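Local structure of AimR transcriptional regulator (Bacillus phage phi3T, 5ZVV) at residues Ala79-Glu84 / Glu182-Glu187; Ser86-Trp91 / Lys186-Ser191; Ser118-Leu123 / Leu148-Ala153. The protein senses the viral arbitrium peptide and, as a homodimer without it, activates transcription of the aimX locus, apparently favouring the lytic cycle over lysogeny. All coordinates share one frame; numbering follows the deposited sequence.

Contact 1: Ala79-Glu84 / Glu182-Glu187; sequences ARQSVE and EGFIKE
Q81 and E84 on helix 77-88 pack against F184 and I185, the opening turn of helix 184-203, in an all-helical array consistent with the TPR clan of this family. F184 lays one edge along Q81. Its CE2 lies 3.6 Å from Q81 O, near the plane of the ring, and 3.9 Å from Q81 CB. The Q81 amide plane is turned 74° from the ring, so the two groups do not stack. I185 reaches across with its methyl end. Its chi1 (-69°) sets CG1 anti to the carbonyl carbon, and a bent chi2 (-66°) then turns CD1 to helix 77-88. I185 CD1 lies 3.9 Å from Q81 CA and 3.7 Å from E84 CB. W113 of helix 108-124 also touches I185.

G183 is the N-cap, and its backbone angles suit glycine. The first-turn amide I185 N donates to a water at 3.0 Å. Q81 NE2 donates to the same water at 2.9 Å. The Q81 amide is also bonded to N45 and to the backbone of L46, which should restrict its rotation. No direct polar bond joins the two segments. The packing is mostly carbon on carbon, with the ring edge also against Q81 O, while one water takes an N-H from each side.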
ATOM      1  N   ALA A  79     -33.344  -0.089 -13.127  1.00 25.48           N
ATOM      2  CA  ALA A  79     -32.180  -0.166 -14.005  1.00 23.65           C
ATOM      3  C   ALA A  79     -30.881  -0.149 -13.207  1.00 22.57           C
ATOM      4  O   ALA A  79     -29.925  -0.856 -13.550  1.00 21.34           O
ATOM      5  CB  ALA A  79     -32.209   0.979 -15.016  1.00 27.29           C
ATOM      6  N   ARG A  80     -30.827   0.650 -12.139  1.00 25.66           N
ATOM      7  CA  ARG A  80     -29.641   0.684 -11.285  1.00 23.21           C
ATOM      8  C   ARG A  80     -29.433  -0.655 -10.586  1.00 21.09           C
ATOM      9  O   ARG A  80     -28.323  -1.218 -10.594  1.00 26.52           O
ATOM     10  CB  ARG A  80     -29.781   1.820 -10.271  1.00 25.89           C
ATOM     11  CG  ARG A  80     -30.274   3.116 -10.891  1.00 27.93           C
ATOM     12  CD  ARG A  80     -30.326   4.268  -9.895  1.00 27.93           C
ATOM     13  NE  ARG A  80     -31.071   5.392 -10.452  1.00 32.78           N
ATOM     14  CZ  ARG A  80     -32.260   5.795 -10.020  1.00 30.76           C
ATOM     15  NH1 ARG A  80     -32.838   5.187  -8.997  1.00 30.32           N
ATOM     16  NH2 ARG A  80     -32.865   6.822 -10.601  1.00 33.86           N
ATOM     17  N   GLN A  81     -30.498  -1.186  -9.978  1.00 19.71           N
ATOM     18  CA  GLN A  81     -30.440  -2.543  -9.447  1.00 21.55           C
ATOM     19  C   GLN A  81     -29.949  -3.517 -10.507  1.00 22.67           C
ATOM     20  O   GLN A  81     -29.132  -4.402 -10.221  1.00 25.70           O
ATOM     21  CB  GLN A  81     -31.817  -2.966  -8.930  1.00 21.38           C
ATOM     22  CG  GLN A  81     -32.308  -2.166  -7.741  1.00 26.44           C
ATOM     23  CD  GLN A  81     -33.694  -2.583  -7.285  1.00 29.21           C
ATOM     24  OE1 GLN A  81     -34.577  -2.838  -8.102  1.00 33.80           O
ATOM     25  NE2 GLN A  81     -33.889  -2.658  -5.974  1.00 31.83           N
ATOM     26  N   SER A  82     -30.417  -3.352 -11.747  1.00 21.63           N
ATOM     27  CA  SER A  82     -30.028  -4.269 -12.811  1.00 22.55           C
ATOM     28  C   SER A  82     -28.537  -4.174 -13.108  1.00 22.80           C
ATOM     29  O   SER A  82     -27.893  -5.191 -13.385  1.00 16.93           O
ATOM     30  CB  SER A  82     -30.844  -3.997 -14.075  1.00 21.27           C
ATOM     31  OG  SER A  82     -30.254  -2.980 -14.862  1.00 23.85           O
ATOM     32  N   VAL A  83     -27.962  -2.968 -13.048  1.00 19.09           N
ATOM     33  CA  VAL A  83     -26.531  -2.865 -13.321  1.00 19.56           C
ATOM     34  C   VAL A  83     -25.731  -3.524 -12.204  1.00 23.74           C
ATOM     35  O   VAL A  83     -24.705  -4.172 -12.462  1.00 21.43           O
ATOM     36  CB  VAL A  83     -26.100  -1.401 -13.559  1.00 20.62           C
ATOM     37  CG1 VAL A  83     -25.814  -0.661 -12.257  1.00 20.64           C
ATOM     38  CG2 VAL A  83     -24.874  -1.360 -14.464  1.00 19.18           C
ATOM     39  N   GLU A  84     -26.203  -3.414 -10.955  1.00 19.20           N
ATOM     40  CA  GLU A  84     -25.478  -4.067  -9.867  1.00 17.11           C
ATOM     41  C   GLU A  84     -25.574  -5.586  -9.964  1.00 20.61           C
ATOM     42  O   GLU A  84     -24.569  -6.295  -9.804  1.00 20.13           O
ATOM     43  CB  GLU A  84     -25.987  -3.582  -8.507  1.00 17.64           C
ATOM     44  CG  GLU A  84     -25.581  -4.476  -7.326  1.00 16.17           C
ATOM     45  CD  GLU A  84     -24.071  -4.643  -7.162  1.00 17.80           C
ATOM     46  OE1 GLU A  84     -23.292  -3.890  -7.785  1.00 20.37           O
ATOM     47  OE2 GLU A  84     -23.656  -5.539  -6.396  1.00 16.16           O
ATOM     48  N   GLU A 182     -31.730  -0.347   3.810  1.00 27.38           N
ATOM     49  CA  GLU A 182     -31.906  -1.783   3.651  1.00 26.95           C
ATOM     50  C   GLU A 182     -32.510  -2.099   2.288  1.00 28.59           C
ATOM     51  O   GLU A 182     -33.323  -1.341   1.756  1.00 27.78           O
ATOM     52  CB  GLU A 182     -32.809  -2.335   4.756  1.00 24.97           C
ATOM     53  CG  GLU A 182     -32.360  -1.980   6.161  1.00 27.71           C
ATOM     54  CD  GLU A 182     -31.054  -2.647   6.540  1.00 31.24           C
ATOM     55  OE1 GLU A 182     -30.909  -3.866   6.303  1.00 38.00           O
ATOM     56  OE2 GLU A 182     -30.169  -1.948   7.071  1.00 32.98           O
ATOM     57  N   GLY A 183     -32.111  -3.226   1.723  1.00 23.67           N
ATOM     58  CA  GLY A 183     -32.715  -3.694   0.495  1.00 22.40           C
ATOM     59  C   GLY A 183     -31.732  -4.474  -0.356  1.00 20.73           C
ATOM     60  O   GLY A 183     -30.674  -4.900   0.098  1.00 22.07           O
ATOM     61  N   PHE A 184     -32.123  -4.641  -1.622  1.00 23.53           N
ATOM     62  CA  PHE A 184     -31.383  -5.484  -2.558  1.00 21.29           C
ATOM     63  C   PHE A 184     -29.945  -5.003  -2.738  1.00 17.52           C
ATOM     64  O   PHE A 184     -28.996  -5.795  -2.660  1.00 17.47           O
ATOM     65  CB  PHE A 184     -32.130  -5.508  -3.894  1.00 21.53           C
ATOM     66  CG  PHE A 184     -31.352  -6.096  -5.025  1.00 20.22           C
ATOM     67  CD1 PHE A 184     -31.309  -7.467  -5.215  1.00 23.79           C
ATOM     68  CD2 PHE A 184     -30.679  -5.277  -5.916  1.00 18.59           C
ATOM     69  CE1 PHE A 184     -30.596  -8.010  -6.264  1.00 21.39           C
ATOM     70  CE2 PHE A 184     -29.965  -5.816  -6.966  1.00 24.21           C
ATOM     71  CZ  PHE A 184     -29.926  -7.183  -7.141  1.00 21.16           C
ATOM     72  N   ILE A 185     -29.768  -3.703  -2.988  1.00 18.11           N
ATOM     73  CA  ILE A 185     -28.436  -3.158  -3.240  1.00 19.02           C
ATOM     74  C   ILE A 185     -27.531  -3.363  -2.031  1.00 23.27           C
ATOM     75  O   ILE A 185     -26.371  -3.775  -2.169  1.00 20.10           O
ATOM     76  CB  ILE A 185     -28.536  -1.671  -3.629  1.00 20.82           C
ATOM     77  CG1 ILE A 185     -29.179  -1.528  -5.009  1.00 20.80           C
ATOM     78  CG2 ILE A 185     -27.167  -1.008  -3.602  1.00 13.63           C
ATOM     79  CD1 ILE A 185     -28.340  -2.106  -6.132  1.00 18.20           C
ATOM     80  N   LYS A 186     -28.049  -3.094  -0.827  1.00 22.68           N
ATOM     81  CA  LYS A 186     -27.227  -3.200   0.375  1.00 18.84           C
ATOM     82  C   LYS A 186     -26.803  -4.639   0.639  1.00 16.91           C
ATOM     83  O   LYS A 186     -25.672  -4.888   1.071  1.00 22.36           O
ATOM     84  CB  LYS A 186     -27.979  -2.630   1.580  1.00 23.59           C
ATOM     85  CG  LYS A 186     -27.159  -2.587   2.863  1.00 19.17           C
ATOM     86  CD  LYS A 186     -27.910  -1.884   3.985  1.00 28.59           C
ATOM     87  CE  LYS A 186     -27.123  -1.929   5.283  1.00 28.11           C
ATOM     88  NZ  LYS A 186     -27.677  -1.000   6.302  1.00 28.92           N
ATOM     89  N   GLU A 187     -27.691  -5.603   0.382  1.00 19.97           N
ATOM     90  CA  GLU A 187     -27.314  -7.006   0.537  1.00 21.97           C
ATOM     91  C   GLU A 187     -26.279  -7.420  -0.505  1.00 19.37           C
ATOM     92  O   GLU A 187     -25.349  -8.181  -0.202  1.00 20.74           O
ATOM     93  CB  GLU A 187     -28.556  -7.895   0.449  1.00 18.81           C
ATOM     94  CG  GLU A 187     -29.574  -7.628   1.545  1.00 25.22           C
ATOM     95  CD  GLU A 187     -28.984  -7.789   2.929  1.00 25.62           C
ATOM     96  OE1 GLU A 187     -28.490  -8.894   3.242  1.00 30.57           O
ATOM     97  OE2 GLU A 187     -28.999  -6.808   3.699  1.00 29.09           O
TER
HETATM   98  O   HOH W   1     -32.121  -1.979  -3.744  1.00 29.26           O

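Contact 2: Ser86-Trp91 / Lys186-Ser191; sequences SDINQW and KESFKS
S188 OG, which I88 CD1 touches at 3.3 Å, is probably hydrogen-bonded to E84 OE2, a carboxylate oxygen that also forms a salt bridge with R192 NE. A second hydroxyl lies close by. S191 OG donates to S188 O at 2.5 Å, one turn back in its own helix. The donor is tilted 20° from the carbonyl plane. With chi1 at 62°, S191 OG lies between the backbone N and the carbonyl carbon, where it can reach the carbonyl of S188. The bond keeps S191 OG 3.5 Å from I88 CD1.

I88 supplies the whole approach from its side. CG1 is anti to the backbone N (chi1 -161°) and the chain stays extended, so CD1 comes end-on to the two hydroxyls. This is helix-on-helix packing in a fold consistent with the TPR clan of this family. The C-terminal end of helix 77-88 meets the early turns of helix 184-203. Helix 77-88 is closed by a Schellman motif at Q90, with W91 N bonded to S86 O at 3.0 Å. I226 of helix 224-237 and V223 of the loop before it also pack on I88. Next to I88, D87 OD2 pairs with R192 NH2, a further charged tie between the two helices.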
ATOM      1  N   SER A  86     -26.121  -7.338 -12.658  1.00 18.46           N
ATOM      2  CA  SER A  86     -25.359  -7.769 -13.825  1.00 20.96           C
ATOM      3  C   SER A  86     -23.869  -7.802 -13.522  1.00 21.75           C
ATOM      4  O   SER A  86     -23.177  -8.763 -13.877  1.00 17.19           O
ATOM      5  CB  SER A  86     -25.649  -6.849 -15.011  1.00 23.20           C
ATOM      6  OG  SER A  86     -25.016  -7.318 -16.188  1.00 25.05           O
ATOM      7  N   ASP A  87     -23.357  -6.772 -12.841  1.00 23.99           N
ATOM      8  CA  ASP A  87     -21.918  -6.709 -12.615  1.00 17.98           C
ATOM      9  C   ASP A  87     -21.463  -7.718 -11.567  1.00 22.41           C
ATOM     10  O   ASP A  87     -20.367  -8.278 -11.681  1.00 19.52           O
ATOM     11  CB  ASP A  87     -21.501  -5.300 -12.207  1.00 20.28           C
ATOM     12  CG  ASP A  87     -20.002  -5.168 -12.070  1.00 23.84           C
ATOM     13  OD1 ASP A  87     -19.316  -5.106 -13.111  1.00 24.43           O
ATOM     14  OD2 ASP A  87     -19.507  -5.149 -10.923  1.00 24.21           O
ATOM     15  N   ILE A  88     -22.278  -7.962 -10.535  1.00 22.32           N
ATOM     16  CA  ILE A  88     -21.856  -8.924  -9.520  1.00 24.10           C
ATOM     17  C   ILE A  88     -21.835 -10.337 -10.095  1.00 23.32           C
ATOM     18  O   ILE A  88     -21.055 -11.185  -9.645  1.00 24.58           O
ATOM     19  CB  ILE A  88     -22.746  -8.829  -8.264  1.00 19.63           C
ATOM     20  CG1 ILE A  88     -22.037  -9.466  -7.066  1.00 22.51           C
ATOM     21  CG2 ILE A  88     -24.094  -9.495  -8.495  1.00 18.76           C
ATOM     22  CD1 ILE A  88     -22.797  -9.347  -5.761  1.00 17.49           C
ATOM     23  N   ASN A  89     -22.672 -10.614 -11.095  1.00 19.00           N
ATOM     24  CA  ASN A  89     -22.638 -11.891 -11.796  1.00 23.04           C
ATOM     25  C   ASN A  89     -21.549 -11.956 -12.859  1.00 23.83           C
ATOM     26  O   ASN A  89     -21.349 -13.025 -13.443  1.00 23.30           O
ATOM     27  CB  ASN A  89     -23.994 -12.171 -12.452  1.00 19.00           C
ATOM     28  CG  ASN A  89     -25.027 -12.690 -11.472  1.00 19.81           C
ATOM     29  OD1 ASN A  89     -25.007 -13.862 -11.092  1.00 17.73           O
ATOM     30  ND2 ASN A  89     -25.951 -11.825 -11.073  1.00 15.64           N
ATOM     31  N   GLN A  90     -20.853 -10.843 -13.115  1.00 19.21           N
ATOM     32  CA  GLN A  90     -19.818 -10.752 -14.149  1.00 28.22           C
ATOM     33  C   GLN A  90     -20.400 -10.988 -15.542  1.00 26.57           C
ATOM     34  O   GLN A  90     -19.771 -11.609 -16.402  1.00 27.42           O
ATOM     35  CB  GLN A  90     -18.654 -11.707 -13.868  1.00 28.43           C
ATOM     36  CG  GLN A  90     -17.823 -11.319 -12.652  1.00 34.80           C
ATOM     37  CD  GLN A  90     -16.746 -12.338 -12.325  1.00 45.61           C
ATOM     38  OE1 GLN A  90     -16.624 -13.366 -12.993  1.00 46.13           O
ATOM     39  NE2 GLN A  90     -15.963 -12.059 -11.289  1.00 50.76           N
ATOM     40  N   TRP A  91     -21.614 -10.483 -15.766  1.00 23.80           N
ATOM     41  CA  TRP A  91     -22.220 -10.476 -17.096  1.00 25.77           C
ATOM     42  C   TRP A  91     -21.764  -9.206 -17.818  1.00 23.55           C
ATOM     43  O   TRP A  91     -22.514  -8.247 -18.014  1.00 19.93           O
ATOM     44  CB  TRP A  91     -23.738 -10.561 -16.990  1.00 23.63           C
ATOM     45  CG  TRP A  91     -24.234 -11.783 -16.280  1.00 21.78           C
ATOM     46  CD1 TRP A  91     -23.544 -12.938 -16.051  1.00 27.82           C
ATOM     47  CD2 TRP A  91     -25.533 -11.972 -15.705  1.00 21.16           C
ATOM     48  NE1 TRP A  91     -24.333 -13.837 -15.372  1.00 22.48           N
ATOM     49  CE2 TRP A  91     -25.561 -13.269 -15.153  1.00 23.90           C
ATOM     50  CE3 TRP A  91     -26.678 -11.174 -15.607  1.00 21.72           C
ATOM     51  CZ2 TRP A  91     -26.685 -13.782 -14.504  1.00 26.63           C
ATOM     52  CZ3 TRP A  91     -27.797 -11.690 -14.968  1.00 22.70           C
ATOM     53  CH2 TRP A  91     -27.789 -12.978 -14.424  1.00 19.75           C
ATOM     54  N   LYS A 186     -28.049  -3.094  -0.827  1.00 22.68           N
ATOM     55  CA  LYS A 186     -27.227  -3.200   0.375  1.00 18.84           C
ATOM     56  C   LYS A 186     -26.803  -4.639   0.639  1.00 16.91           C
ATOM     57  O   LYS A 186     -25.672  -4.888   1.071  1.00 22.36           O
ATOM     58  CB  LYS A 186     -27.979  -2.630   1.580  1.00 23.59           C
ATOM     59  CG  LYS A 186     -27.159  -2.587   2.863  1.00 19.17           C
ATOM     60  CD  LYS A 186     -27.910  -1.884   3.985  1.00 28.59           C
ATOM     61  CE  LYS A 186     -27.123  -1.929   5.283  1.00 28.11           C
ATOM     62  NZ  LYS A 186     -27.677  -1.000   6.302  1.00 28.92           N
ATOM     63  N   GLU A 187     -27.691  -5.603   0.382  1.00 19.97           N
ATOM     64  CA  GLU A 187     -27.314  -7.006   0.537  1.00 21.97           C
ATOM     65  C   GLU A 187     -26.279  -7.420  -0.505  1.00 19.37           C
ATOM     66  O   GLU A 187     -25.349  -8.181  -0.202  1.00 20.74           O
ATOM     67  CB  GLU A 187     -28.556  -7.895   0.449  1.00 18.81           C
ATOM     68  CG  GLU A 187     -29.574  -7.628   1.545  1.00 25.22           C
ATOM     69  CD  GLU A 187     -28.984  -7.789   2.929  1.00 25.62           C
ATOM     70  OE1 GLU A 187     -28.490  -8.894   3.242  1.00 30.57           O
ATOM     71  OE2 GLU A 187     -28.999  -6.808   3.699  1.00 29.09           O
ATOM     72  N   SER A 188     -26.426  -6.929  -1.740  1.00 18.30           N
ATOM     73  CA  SER A 188     -25.434  -7.216  -2.774  1.00 21.07           C
ATOM     74  C   SER A 188     -24.059  -6.690  -2.371  1.00 19.84           C
ATOM     75  O   SER A 188     -23.053  -7.414  -2.433  1.00 18.42           O
ATOM     76  CB  SER A 188     -25.884  -6.605  -4.104  1.00 18.39           C
ATOM     77  OG  SER A 188     -25.113  -7.093  -5.189  1.00 24.67           O
ATOM     78  N   PHE A 189     -24.003  -5.428  -1.937  1.00 22.60           N
ATOM     79  CA  PHE A 189     -22.741  -4.849  -1.490  1.00 20.64           C
ATOM     80  C   PHE A 189     -22.178  -5.618  -0.302  1.00 23.07           C
ATOM     81  O   PHE A 189     -20.959  -5.818  -0.203  1.00 21.05           O
ATOM     82  CB  PHE A 189     -22.939  -3.376  -1.135  1.00 19.16           C
ATOM     83  CG  PHE A 189     -23.187  -2.492  -2.328  1.00 21.27           C
ATOM     84  CD1 PHE A 189     -23.083  -2.996  -3.617  1.00 15.79           C
ATOM     85  CD2 PHE A 189     -23.511  -1.154  -2.160  1.00 23.90           C
ATOM     86  CE1 PHE A 189     -23.306  -2.187  -4.717  1.00 19.19           C
ATOM     87  CE2 PHE A 189     -23.729  -0.336  -3.260  1.00 26.81           C
ATOM     88  CZ  PHE A 189     -23.628  -0.854  -4.538  1.00 20.79           C
ATOM     89  N   LYS A 190     -23.053  -6.062   0.605  1.00 23.03           N
ATOM     90  CA  LYS A 190     -22.607  -6.865   1.737  1.00 23.84           C
ATOM     91  C   LYS A 190     -21.906  -8.130   1.264  1.00 20.89           C
ATOM     92  O   LYS A 190     -20.829  -8.478   1.760  1.00 19.26           O
ATOM     93  CB  LYS A 190     -23.790  -7.216   2.643  1.00 25.13           C
ATOM     94  CG  LYS A 190     -24.193  -6.124   3.628  1.00 28.60           C
ATOM     95  CD  LYS A 190     -25.355  -6.592   4.496  1.00 29.11           C
ATOM     96  CE  LYS A 190     -25.836  -5.504   5.443  1.00 35.41           C
ATOM     97  NZ  LYS A 190     -27.071  -5.922   6.167  1.00 29.53           N
ATOM     98  N   SER A 191     -22.500  -8.835   0.301  1.00 21.89           N
ATOM     99  CA  SER A 191     -21.857 -10.040  -0.212  1.00 24.08           C
ATOM    100  C   SER A 191     -20.508  -9.719  -0.849  1.00 20.68           C
ATOM    101  O   SER A 191     -19.520 -10.435  -0.622  1.00 21.64           O
ATOM    102  CB  SER A 191     -22.781 -10.742  -1.207  1.00 19.40           C
ATOM    103  OG  SER A 191     -23.045  -9.917  -2.328  1.00 24.37           O
TER

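Contact 3: Ser118-Leu123 / Leu148-Ala153; sequences SLHRKL and LFFSNA
H120 and F150 both set CG anti to the backbone N, with chi1 at 173° and -169°, and this carries the two rings into the gap between their helices. There they form a T-shaped pair. The edge of F150 points at one face of the H120 imidazole. The centroids are 5.1 Å apart and the planes stand at 81°. F150 CZ lies above the ring toward its rim, 3.8 Å from H120 CD2. F150 CE2 sits beside it, 3.8 Å from H120 CG. The C-H groups of the phenyl edge thus face the pi cloud of the imidazole, a weak attraction consistent with the near-perpendicular tilt.

H120 NE2 has a weak hydrogen bond to D87 OD2. The acid would tend to favour a proton on that nitrogen. F150 is held further by Y117, which stacks on it, and by the ring of F189. M154 also packs on H120.

Within helix 145-161 the turn that carries F150 is tightened: F149 O accepts from N152 N as well as A153 N. L148 O instead takes the side-chain N152 ND2 at 2.9 Å, nearly in line with the carbonyl. Helices 108-124 and 145-161, with helix 130-139 between them in sequence, pack through this aromatic pair, consistent with the helical-repeat fold of the TPR clan.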
ATOM      1  N   SER A 118     -19.165   2.719 -14.840  1.00 23.82           N
ATOM      2  CA  SER A 118     -18.254   2.852 -15.970  1.00 27.43           C
ATOM      3  C   SER A 118     -16.810   2.932 -15.493  1.00 27.79           C
ATOM      4  O   SER A 118     -15.924   2.279 -16.060  1.00 24.93           O
ATOM      5  CB  SER A 118     -18.621   4.083 -16.797  1.00 26.40           C
ATOM      6  OG  SER A 118     -17.819   4.166 -17.960  1.00 32.56           O
ATOM      7  N   LEU A 119     -16.554   3.723 -14.443  1.00 24.63           N
ATOM      8  CA  LEU A 119     -15.216   3.762 -13.856  1.00 22.86           C
ATOM      9  C   LEU A 119     -14.809   2.394 -13.325  1.00 25.64           C
ATOM     10  O   LEU A 119     -13.669   1.957 -13.524  1.00 23.25           O
ATOM     11  CB  LEU A 119     -15.156   4.802 -12.737  1.00 24.13           C
ATOM     12  CG  LEU A 119     -15.315   6.272 -13.124  1.00 27.91           C
ATOM     13  CD1 LEU A 119     -15.235   7.147 -11.887  1.00 37.06           C
ATOM     14  CD2 LEU A 119     -14.259   6.677 -14.134  1.00 31.42           C
ATOM     15  N   HIS A 120     -15.731   1.714 -12.640  1.00 23.77           N
ATOM     16  CA  HIS A 120     -15.481   0.365 -12.137  1.00 24.65           C
ATOM     17  C   HIS A 120     -15.028  -0.565 -13.258  1.00 24.18           C
ATOM     18  O   HIS A 120     -14.044  -1.304 -13.120  1.00 21.09           O
ATOM     19  CB  HIS A 120     -16.756  -0.158 -11.467  1.00 22.23           C
ATOM     20  CG  HIS A 120     -16.691  -1.594 -11.052  1.00 18.99           C
ATOM     21  ND1 HIS A 120     -15.662  -2.106 -10.293  1.00 25.51           N
ATOM     22  CD2 HIS A 120     -17.547  -2.621 -11.266  1.00 20.77           C
ATOM     23  CE1 HIS A 120     -15.877  -3.390 -10.071  1.00 22.65           C
ATOM     24  NE2 HIS A 120     -17.014  -3.728 -10.649  1.00 20.93           N
ATOM     25  N   ARG A 121     -15.734  -0.517 -14.389  1.00 25.34           N
ATOM     26  CA  ARG A 121     -15.422  -1.396 -15.510  1.00 26.42           C
ATOM     27  C   ARG A 121     -14.107  -1.009 -16.173  1.00 29.31           C
ATOM     28  O   ARG A 121     -13.342  -1.883 -16.601  1.00 30.58           O
ATOM     29  CB  ARG A 121     -16.568  -1.368 -16.518  1.00 22.80           C
ATOM     30  CG  ARG A 121     -17.817  -2.068 -16.012  1.00 28.61           C
ATOM     31  CD  ARG A 121     -17.574  -3.560 -15.918  1.00 26.21           C
ATOM     32  NE  ARG A 121     -17.419  -4.147 -17.244  1.00 27.66           N
ATOM     33  CZ  ARG A 121     -16.628  -5.177 -17.523  1.00 28.24           C
ATOM     34  NH1 ARG A 121     -15.900  -5.739 -16.568  1.00 29.30           N
ATOM     35  NH2 ARG A 121     -16.554  -5.636 -18.763  1.00 34.54           N
ATOM     36  N   LYS A 122     -13.827   0.292 -16.275  1.00 26.12           N
ATOM     37  CA  LYS A 122     -12.538   0.718 -16.808  1.00 30.05           C
ATOM     38  C   LYS A 122     -11.392   0.268 -15.913  1.00 29.99           C
ATOM     39  O   LYS A 122     -10.295  -0.022 -16.405  1.00 30.92           O
ATOM     40  CB  LYS A 122     -12.517   2.235 -16.990  1.00 28.35           C
ATOM     41  CG  LYS A 122     -13.400   2.729 -18.124  1.00 26.75           C
ATOM     42  CD  LYS A 122     -13.370   4.245 -18.225  1.00 32.51           C
ATOM     43  CE  LYS A 122     -14.273   4.737 -19.341  1.00 31.28           C
ATOM     44  NZ  LYS A 122     -14.323   6.224 -19.397  1.00 36.37           N
ATOM     45  N   LEU A 123     -11.627   0.195 -14.601  1.00 27.87           N
ATOM     46  CA  LEU A 123     -10.621  -0.360 -13.704  1.00 28.24           C
ATOM     47  C   LEU A 123     -10.474  -1.861 -13.907  1.00 29.11           C
ATOM     48  O   LEU A 123      -9.357  -2.390 -13.872  1.00 28.95           O
ATOM     49  CB  LEU A 123     -10.975  -0.046 -12.250  1.00 25.62           C
ATOM     50  CG  LEU A 123     -10.710   1.377 -11.756  1.00 27.42           C
ATOM     51  CD1 LEU A 123     -11.335   1.587 -10.386  1.00 24.91           C
ATOM     52  CD2 LEU A 123      -9.218   1.658 -11.709  1.00 25.36           C
ATOM     53  N   LEU A 148     -21.895   6.581  -3.348  1.00 29.45           N
ATOM     54  CA  LEU A 148     -20.880   7.007  -2.388  1.00 30.37           C
ATOM     55  C   LEU A 148     -20.205   5.796  -1.764  1.00 29.53           C
ATOM     56  O   LEU A 148     -18.989   5.793  -1.540  1.00 27.12           O
ATOM     57  CB  LEU A 148     -21.501   7.890  -1.304  1.00 28.12           C
ATOM     58  CG  LEU A 148     -21.768   9.358  -1.645  1.00 32.74           C
ATOM     59  CD1 LEU A 148     -22.546  10.029  -0.518  1.00 36.19           C
ATOM     60  CD2 LEU A 148     -20.464  10.094  -1.916  1.00 33.10           C
ATOM     61  N   PHE A 149     -20.983   4.744  -1.506  1.00 27.42           N
ATOM     62  CA  PHE A 149     -20.407   3.488  -1.048  1.00 25.11           C
ATOM     63  C   PHE A 149     -19.589   2.835  -2.156  1.00 24.60           C
ATOM     64  O   PHE A 149     -18.404   2.527  -1.969  1.00 26.57           O
ATOM     65  CB  PHE A 149     -21.527   2.561  -0.567  1.00 27.29           C
ATOM     66  CG  PHE A 149     -21.044   1.287   0.072  1.00 23.58           C
ATOM     67  CD1 PHE A 149     -20.715   0.185  -0.701  1.00 21.75           C
ATOM     68  CD2 PHE A 149     -20.948   1.183   1.448  1.00 31.97           C
ATOM     69  CE1 PHE A 149     -20.281  -0.988  -0.115  1.00 27.80           C
ATOM     70  CE2 PHE A 149     -20.518   0.010   2.042  1.00 32.83           C
ATOM     71  CZ  PHE A 149     -20.182  -1.076   1.255  1.00 25.71           C
ATOM     72  N   PHE A 150     -20.195   2.658  -3.335  1.00 26.28           N
ATOM     73  CA  PHE A 150     -19.584   1.799  -4.344  1.00 22.26           C
ATOM     74  C   PHE A 150     -18.356   2.442  -4.969  1.00 22.29           C
ATOM     75  O   PHE A 150     -17.405   1.737  -5.324  1.00 26.43           O
ATOM     76  CB  PHE A 150     -20.601   1.433  -5.427  1.00 20.82           C
ATOM     77  CG  PHE A 150     -20.133   0.340  -6.347  1.00 24.47           C
ATOM     78  CD1 PHE A 150     -20.106  -0.977  -5.918  1.00 21.80           C
ATOM     79  CD2 PHE A 150     -19.711   0.631  -7.634  1.00 25.01           C
ATOM     80  CE1 PHE A 150     -19.672  -1.985  -6.756  1.00 22.65           C
ATOM     81  CE2 PHE A 150     -19.277  -0.372  -8.478  1.00 22.13           C
ATOM     82  CZ  PHE A 150     -19.256  -1.684  -8.037  1.00 21.12           C
ATOM     83  N   SER A 151     -18.347   3.770  -5.103  1.00 20.73           N
ATOM     84  CA  SER A 151     -17.155   4.443  -5.602  1.00 24.77           C
ATOM     85  C   SER A 151     -15.952   4.208  -4.699  1.00 28.80           C
ATOM     86  O   SER A 151     -14.816   4.429  -5.130  1.00 28.65           O
ATOM     87  CB  SER A 151     -17.412   5.943  -5.751  1.00 25.59           C
ATOM     88  OG  SER A 151     -17.728   6.536  -4.506  1.00 27.82           O
ATOM     89  N   ASN A 152     -16.172   3.764  -3.460  1.00 23.58           N
ATOM     90  CA  ASN A 152     -15.074   3.357  -2.595  1.00 25.86           C
ATOM     91  C   ASN A 152     -14.861   1.850  -2.590  1.00 28.56           C
ATOM     92  O   ASN A 152     -13.718   1.390  -2.683  1.00 22.93           O
ATOM     93  CB  ASN A 152     -15.313   3.859  -1.169  1.00 24.32           C
ATOM     94  CG  ASN A 152     -15.082   5.350  -1.037  1.00 30.97           C
ATOM     95  OD1 ASN A 152     -13.941   5.808  -1.017  1.00 34.55           O
ATOM     96  ND2 ASN A 152     -16.162   6.117  -0.957  1.00 36.39           N
ATOM     97  N   ALA A 153     -15.944   1.071  -2.508  1.00 26.00           N
ATOM     98  CA  ALA A 153     -15.819  -0.383  -2.493  1.00 27.55           C
ATOM     99  C   ALA A 153     -15.172  -0.909  -3.769  1.00 26.92           C
ATOM    100  O   ALA A 153     -14.440  -1.905  -3.729  1.00 26.77           O
ATOM    101  CB  ALA A 153     -17.193  -1.024  -2.291  1.00 21.62           C
TER

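Contacts 1 and 2 join the same helices, 77-88 and 184-203. Contact 3 joins helices 108-124 and 145-161, which lie between those two in the chain. Contacts 2 and 3 are buried. Contact 1 is partly buried, and a water takes part in it. Their chemistry differs accordingly: methyl and aromatic packing beside a water-bridged helix start in contact 1, a methyl against hydroxyls in contact 2, and an aromatic pair in contact 3. Charged groups run between them. E84 belongs to contact 1 but probably bonds into contact 2, and D87 of 86-91 makes a weak bond to H120 of contact 3. The ring of F189, from 186-191, meets those of F149 and F150.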